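Local coordinates for uncharacterized protein (Bacteroides thetaiotaomicron VPI-5482, PDB 3KNY) that is of unknown function but belongs to the BT_3535-like family and is probably a lipoprotein of this gut bacterium, at residues 182-196 with 206-218. Sequence-based numbering, arbitrary orientation.
Sequences YDKDKKLIAASCSGT and VEVTVQKTGFMIP
Phe215 packs against Ala190 and Leu188 where strands 188-194 and 206-217 run antiparallel, their axes 155° apart in direction. With CG anti to its own carbonyl carbon (chi1 -68°), the Phe215 ring is set beside its cross-strand neighbour: CE2 lies 3.7 Å from Ala190 CB, and CD2 meets Leu188 CD1 at 3.6 Å, the two side chains crossing at about a right angle. Lys186 NZ comes obliquely to the same ring, although its charge is paired with Glu92. Replacing Phe215 by an alanine would probably open a gap beside Ala190 and Leu188 and leave the ammonium end of Lys186 without the ring it lies against. On the reverse face, Met216, a selenomethionine, bends at chi3 (-84°) and brings CE to 3.6 Å from Ile189 CG2 and 3.8 Å from Ala191 CB, a buried apolar cluster. Four pairs, from Ile189–Met216 to Gly195–Val210, each exchange two backbone hydrogen bonds, which fixes the register; the bond from Ala191 N to Gly214 O is nearly straight.

Farther along the Phe215 face, from Ser192 to Thr196, the packing is looser and the residues are partly exposed. There Ser192 OG and Thr213 OG1 share a hydrogen bond of 2.6 Å, whereas Thr196 OG1 and Thr209 OG1 stay 3.8 Å apart, too far to bond, and Ser194 OG merely lies alongside Gln211, near CG and NE2, with no hydrogen bond between them.

The pair forms the hairpin of strands 188-201 and 204-217. Strand 177-183 hydrogen-bonds along the other edge of 188-201, and strands 7-10 and 93-97 run parallel to 204-217. The Ile189, Cys193 and Met216 face packs on strands 124-134 and 140-149 of the three-stranded sheet, while the terminal carboxylate of Pro218 is held by Lys126, Tyr147 and, from helix 66-84, Arg68.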
loop_
_atom_site.group_PDB
_atom_site.type_symbol
_atom_site.label_atom_id
_atom_site.label_comp_id
_atom_site.label_asym_id
_atom_site.label_seq_id
_atom_site.Cartn_x
_atom_site.Cartn_y
_atom_site.Cartn_z
ATOM N N TYR A 182 -9.890 -9.533 1.490
ATOM C CA TYR A 182 -8.824 -10.087 2.298
ATOM C C TYR A 182 -8.339 -11.397 1.659
ATOM O O TYR A 182 -9.130 -12.302 1.431
ATOM C CB TYR A 182 -9.318 -10.299 3.718
ATOM C CG TYR A 182 -8.332 -10.992 4.613
ATOM C CD1 TYR A 182 -7.136 -10.389 4.956
ATOM C CD2 TYR A 182 -8.612 -12.254 5.142
ATOM C CE1 TYR A 182 -6.233 -11.026 5.795
ATOM C CE2 TYR A 182 -7.732 -12.887 5.973
ATOM C CZ TYR A 182 -6.543 -12.272 6.300
ATOM O OH TYR A 182 -5.652 -12.927 7.112
ATOM N N ASP A 183 -7.042 -11.468 1.344
ATOM C CA ASP A 183 -6.441 -12.665 0.754
ATOM C C ASP A 183 -6.009 -13.600 1.865
ATOM O O ASP A 183 -5.061 -13.310 2.594
ATOM C CB ASP A 183 -5.241 -12.296 -0.105
ATOM C CG ASP A 183 -4.602 -13.499 -0.745
ATOM O OD1 ASP A 183 -4.510 -14.568 -0.089
ATOM O OD2 ASP A 183 -4.179 -13.378 -1.908
ATOM N N LYS A 184 -6.674 -14.744 1.979
ATOM C CA LYS A 184 -6.420 -15.631 3.128
ATOM C C LYS A 184 -5.092 -16.377 3.038
ATOM O O LYS A 184 -4.560 -16.793 4.061
ATOM C CB LYS A 184 -7.597 -16.587 3.349
ATOM C CG LYS A 184 -8.877 -15.873 3.780
ATOM C CD LYS A 184 -10.080 -16.823 3.826
ATOM C CE LYS A 184 -11.232 -16.258 4.678
ATOM N NZ LYS A 184 -12.437 -17.146 4.697
ATOM N N ASP A 185 -4.541 -16.527 1.835
ATOM C CA ASP A 185 -3.204 -17.131 1.700
ATOM C C ASP A 185 -2.092 -16.173 2.147
ATOM O O ASP A 185 -1.282 -16.509 3.011
ATOM C CB ASP A 185 -2.918 -17.525 0.253
ATOM C CG ASP A 185 -3.925 -18.457 -0.298
ATOM O OD1 ASP A 185 -4.355 -19.361 0.448
ATOM O OD2 ASP A 185 -4.283 -18.279 -1.479
ATOM N N LYS A 186 -2.058 -14.990 1.529
ATOM C CA LYS A 186 -1.048 -13.973 1.801
ATOM C C LYS A 186 -1.310 -13.280 3.127
ATOM O O LYS A 186 -0.409 -12.661 3.678
ATOM C CB LYS A 186 -1.042 -12.920 0.698
ATOM C CG LYS A 186 -0.894 -13.473 -0.711
ATOM C CD LYS A 186 -0.688 -12.343 -1.668
ATOM C CE LYS A 186 -0.799 -12.750 -3.110
ATOM N NZ LYS A 186 -1.155 -11.546 -3.885
ATOM N N LYS A 187 -2.545 -13.379 3.624
ATOM C CA LYS A 187 -2.965 -12.738 4.877
ATOM C C LYS A 187 -2.814 -11.215 4.788
ATOM O O LYS A 187 -2.372 -10.569 5.734
ATOM C CB LYS A 187 -2.206 -13.329 6.070
ATOM C CG LYS A 187 -2.360 -14.869 6.179
ATOM C CD LYS A 187 -1.418 -15.521 7.228
ATOM C CE LYS A 187 -1.221 -17.020 6.961
ATOM N NZ LYS A 187 -2.472 -17.646 6.395
ATOM N N LEU A 188 -3.189 -10.665 3.629
ATOM C CA LEU A 188 -3.162 -9.221 3.363
ATOM C C LEU A 188 -4.549 -8.707 2.972
ATOM O O LEU A 188 -5.373 -9.466 2.460
ATOM C CB LEU A 188 -2.215 -8.925 2.194
ATOM C CG LEU A 188 -0.738 -9.262 2.348
ATOM C CD1 LEU A 188 -0.016 -8.988 1.021
ATOM C CD2 LEU A 188 -0.137 -8.448 3.477
ATOM N N ILE A 189 -4.788 -7.415 3.193
ATOM C CA ILE A 189 -5.945 -6.725 2.626
ATOM C C ILE A 189 -5.464 -6.123 1.322
ATOM O O ILE A 189 -4.413 -5.544 1.314
ATOM C CB ILE A 189 -6.450 -5.617 3.558
ATOM C CG1 ILE A 189 -6.953 -6.222 4.881
ATOM C CG2 ILE A 189 -7.577 -4.832 2.925
ATOM C CD1 ILE A 189 -7.261 -5.187 5.975
ATOM N N ALA A 190 -6.209 -6.317 0.221
ATOM C CA ALA A 190 -5.890 -5.767 -1.121
ATOM C C ALA A 190 -6.936 -4.753 -1.462
ATOM O O ALA A 190 -8.106 -5.077 -1.420
ATOM C CB ALA A 190 -5.916 -6.843 -2.197
ATOM N N ALA A 191 -6.517 -3.535 -1.796
ATOM C CA ALA A 191 -7.425 -2.466 -2.215
ATOM C C ALA A 191 -6.976 -2.058 -3.621
ATOM O O ALA A 191 -5.776 -1.851 -3.857
ATOM C CB ALA A 191 -7.360 -1.255 -1.239
ATOM N N SER A 192 -7.920 -1.965 -4.558
ATOM C CA SER A 192 -7.576 -1.639 -5.932
ATOM C C SER A 192 -8.469 -0.578 -6.462
ATOM O O SER A 192 -9.583 -0.406 -5.984
ATOM C CB SER A 192 -7.728 -2.855 -6.841
ATOM O OG SER A 192 -6.720 -3.802 -6.565
ATOM N N CYS A 193 -7.992 0.114 -7.488
ATOM C CA CYS A 193 -8.852 0.995 -8.201
ATOM C C CYS A 193 -8.628 0.825 -9.686
ATOM O O CYS A 193 -7.568 0.357 -10.125
ATOM C CB CYS A 193 -8.623 2.415 -7.770
ATOM S SG CYS A 193 -7.112 3.104 -8.405
ATOM N N SER A 194 -9.672 1.154 -10.431
ATOM C CA SER A 194 -9.638 1.157 -11.857
ATOM C C SER A 194 -10.661 2.188 -12.327
ATOM O O SER A 194 -11.847 1.951 -12.248
ATOM C CB SER A 194 -9.989 -0.222 -12.380
ATOM O OG SER A 194 -9.939 -0.219 -13.795
ATOM N N GLY A 195 -10.185 3.333 -12.775
ATOM C CA GLY A 195 -11.045 4.475 -13.055
ATOM C C GLY A 195 -10.279 5.673 -13.625
ATOM O O GLY A 195 -9.141 5.538 -14.084
ATOM N N THR A 196 -10.911 6.839 -13.606
ATOM C CA THR A 196 -10.352 8.033 -14.185
ATOM C C THR A 196 -10.267 9.107 -13.137
ATOM O O THR A 196 -11.248 9.411 -12.461
ATOM C CB THR A 196 -11.176 8.505 -15.396
ATOM O OG1 THR A 196 -11.100 7.495 -16.394
ATOM C CG2 THR A 196 -10.577 9.774 -16.036
ATOM N N VAL A 206 -6.802 17.723 -16.757
ATOM C CA VAL A 206 -5.971 16.524 -16.838
ATOM C C VAL A 206 -6.865 15.330 -16.542
ATOM O O VAL A 206 -7.622 15.354 -15.583
ATOM C CB VAL A 206 -4.783 16.577 -15.826
ATOM C CG1 VAL A 206 -3.945 15.299 -15.867
ATOM C CG2 VAL A 206 -3.933 17.783 -16.100
ATOM N N GLU A 207 -6.787 14.291 -17.360
ATOM C CA GLU A 207 -7.472 13.045 -17.059
ATOM C C GLU A 207 -6.503 11.906 -17.090
ATOM O O GLU A 207 -5.780 11.751 -18.064
ATOM C CB GLU A 207 -8.574 12.775 -18.058
ATOM C CG GLU A 207 -9.727 13.744 -17.939
ATOM C CD GLU A 207 -10.987 13.271 -18.615
ATOM O OE1 GLU A 207 -11.001 12.178 -19.285
ATOM O OE2 GLU A 207 -11.975 14.020 -18.436
ATOM N N VAL A 208 -6.495 11.097 -16.035
ATOM C CA VAL A 208 -5.575 9.975 -15.954
ATOM C C VAL A 208 -6.374 8.729 -15.629
ATOM O O VAL A 208 -7.162 8.729 -14.684
ATOM C CB VAL A 208 -4.498 10.194 -14.855
ATOM C CG1 VAL A 208 -3.454 9.093 -14.892
ATOM C CG2 VAL A 208 -3.851 11.528 -15.042
ATOM N N THR A 209 -6.189 7.682 -16.430
ATOM C CA THR A 209 -6.801 6.394 -16.165
ATOM C C THR A 209 -5.826 5.739 -15.240
ATOM O O THR A 209 -4.645 5.712 -15.542
ATOM C CB THR A 209 -7.023 5.580 -17.447
ATOM O OG1 THR A 209 -7.957 6.285 -18.258
ATOM C CG2 THR A 209 -7.640 4.242 -17.139
ATOM N N VAL A 210 -6.309 5.287 -14.085
ATOM C CA VAL A 210 -5.460 4.725 -13.051
ATOM C C VAL A 210 -5.893 3.321 -12.650
ATOM O O VAL A 210 -7.026 3.104 -12.261
ATOM C CB VAL A 210 -5.478 5.583 -11.806
ATOM C CG1 VAL A 210 -4.604 4.942 -10.718
ATOM C CG2 VAL A 210 -5.014 7.019 -12.149
ATOM N N GLN A 211 -4.981 2.364 -12.745
ATOM C CA GLN A 211 -5.255 1.001 -12.311
ATOM C C GLN A 211 -4.129 0.607 -11.359
ATOM O O GLN A 211 -3.015 0.354 -11.816
ATOM C CB GLN A 211 -5.303 0.066 -13.504
ATOM C CG GLN A 211 -6.409 0.353 -14.465
ATOM C CD GLN A 211 -6.336 -0.528 -15.710
ATOM O OE1 GLN A 211 -5.596 -0.273 -16.622
ATOM N NE2 GLN A 211 -7.112 -1.551 -15.727
ATOM N N LYS A 212 -4.411 0.561 -10.053
ATOM C CA LYS A 212 -3.398 0.270 -9.035
ATOM C C LYS A 212 -3.894 -0.610 -7.906
ATOM O O LYS A 212 -5.086 -0.673 -7.661
ATOM C CB LYS A 212 -2.863 1.586 -8.436
ATOM C CG LYS A 212 -2.171 2.445 -9.457
ATOM C CD LYS A 212 -0.768 2.795 -9.089
ATOM C CE LYS A 212 0.132 2.573 -10.246
ATOM N NZ LYS A 212 1.534 2.874 -9.954
ATOM N N THR A 213 -2.967 -1.267 -7.210
ATOM C CA THR A 213 -3.307 -2.122 -6.082
ATOM C C THR A 213 -2.332 -1.886 -4.929
ATOM O O THR A 213 -1.130 -1.841 -5.109
ATOM C CB THR A 213 -3.309 -3.608 -6.472
ATOM O OG1 THR A 213 -4.317 -3.840 -7.466
ATOM C CG2 THR A 213 -3.610 -4.507 -5.281
ATOM N N GLY A 214 -2.883 -1.705 -3.748
ATOM C CA GLY A 214 -2.117 -1.565 -2.559
ATOM C C GLY A 214 -2.518 -2.646 -1.572
ATOM O O GLY A 214 -3.707 -2.997 -1.455
ATOM N N PHE A 215 -1.516 -3.158 -0.859
ATOM C CA PHE A 215 -1.698 -4.201 0.128
ATOM C C PHE A 215 -1.453 -3.668 1.524
ATOM O O PHE A 215 -0.684 -2.737 1.728
ATOM C CB PHE A 215 -0.775 -5.385 -0.174
ATOM C CG PHE A 215 -1.144 -6.129 -1.435
ATOM C CD1 PHE A 215 -0.639 -5.742 -2.651
ATOM C CD2 PHE A 215 -2.047 -7.192 -1.394
ATOM C CE1 PHE A 215 -0.987 -6.429 -3.824
ATOM C CE2 PHE A 215 -2.410 -7.880 -2.545
ATOM C CZ PHE A 215 -1.871 -7.488 -3.770
HETATM N N MSE A 216 -2.123 -4.272 2.493
HETATM C CA MSE A 216 -2.029 -3.833 3.865
HETATM C C MSE A 216 -1.889 -5.035 4.807
HETATM O O MSE A 216 -2.678 -5.988 4.729
HETATM C CB MSE A 216 -3.271 -3.021 4.194
HETATM C CG MSE A 216 -3.307 -1.710 3.485
HETATM SE SE MSE A 216 -4.988 -0.807 3.696
HETATM C CE MSE A 216 -6.038 -1.641 2.306
ATOM N N ILE A 217 -0.865 -5.014 5.665
ATOM C CA ILE A 217 -0.785 -6.013 6.729
ATOM C C ILE A 217 -1.800 -5.561 7.773
ATOM O O ILE A 217 -1.607 -4.522 8.410
ATOM C CB ILE A 217 0.615 -6.159 7.383
ATOM C CG1 ILE A 217 1.649 -6.640 6.360
ATOM C CG2 ILE A 217 0.537 -7.173 8.556
ATOM C CD1 ILE A 217 2.988 -7.108 6.971
ATOM N N PRO A 218 -2.888 -6.323 7.938
ATOM C CA PRO A 218 -3.943 -5.936 8.869
ATOM C C PRO A 218 -3.445 -5.875 10.303
ATOM O O PRO A 218 -2.627 -6.722 10.664
ATOM C CB PRO A 218 -4.981 -7.054 8.739
ATOM C CG PRO A 218 -4.381 -8.110 7.899
ATOM C CD PRO A 218 -3.053 -7.682 7.408
ATOM O OXT PRO A 218 -3.840 -5.020 11.105
#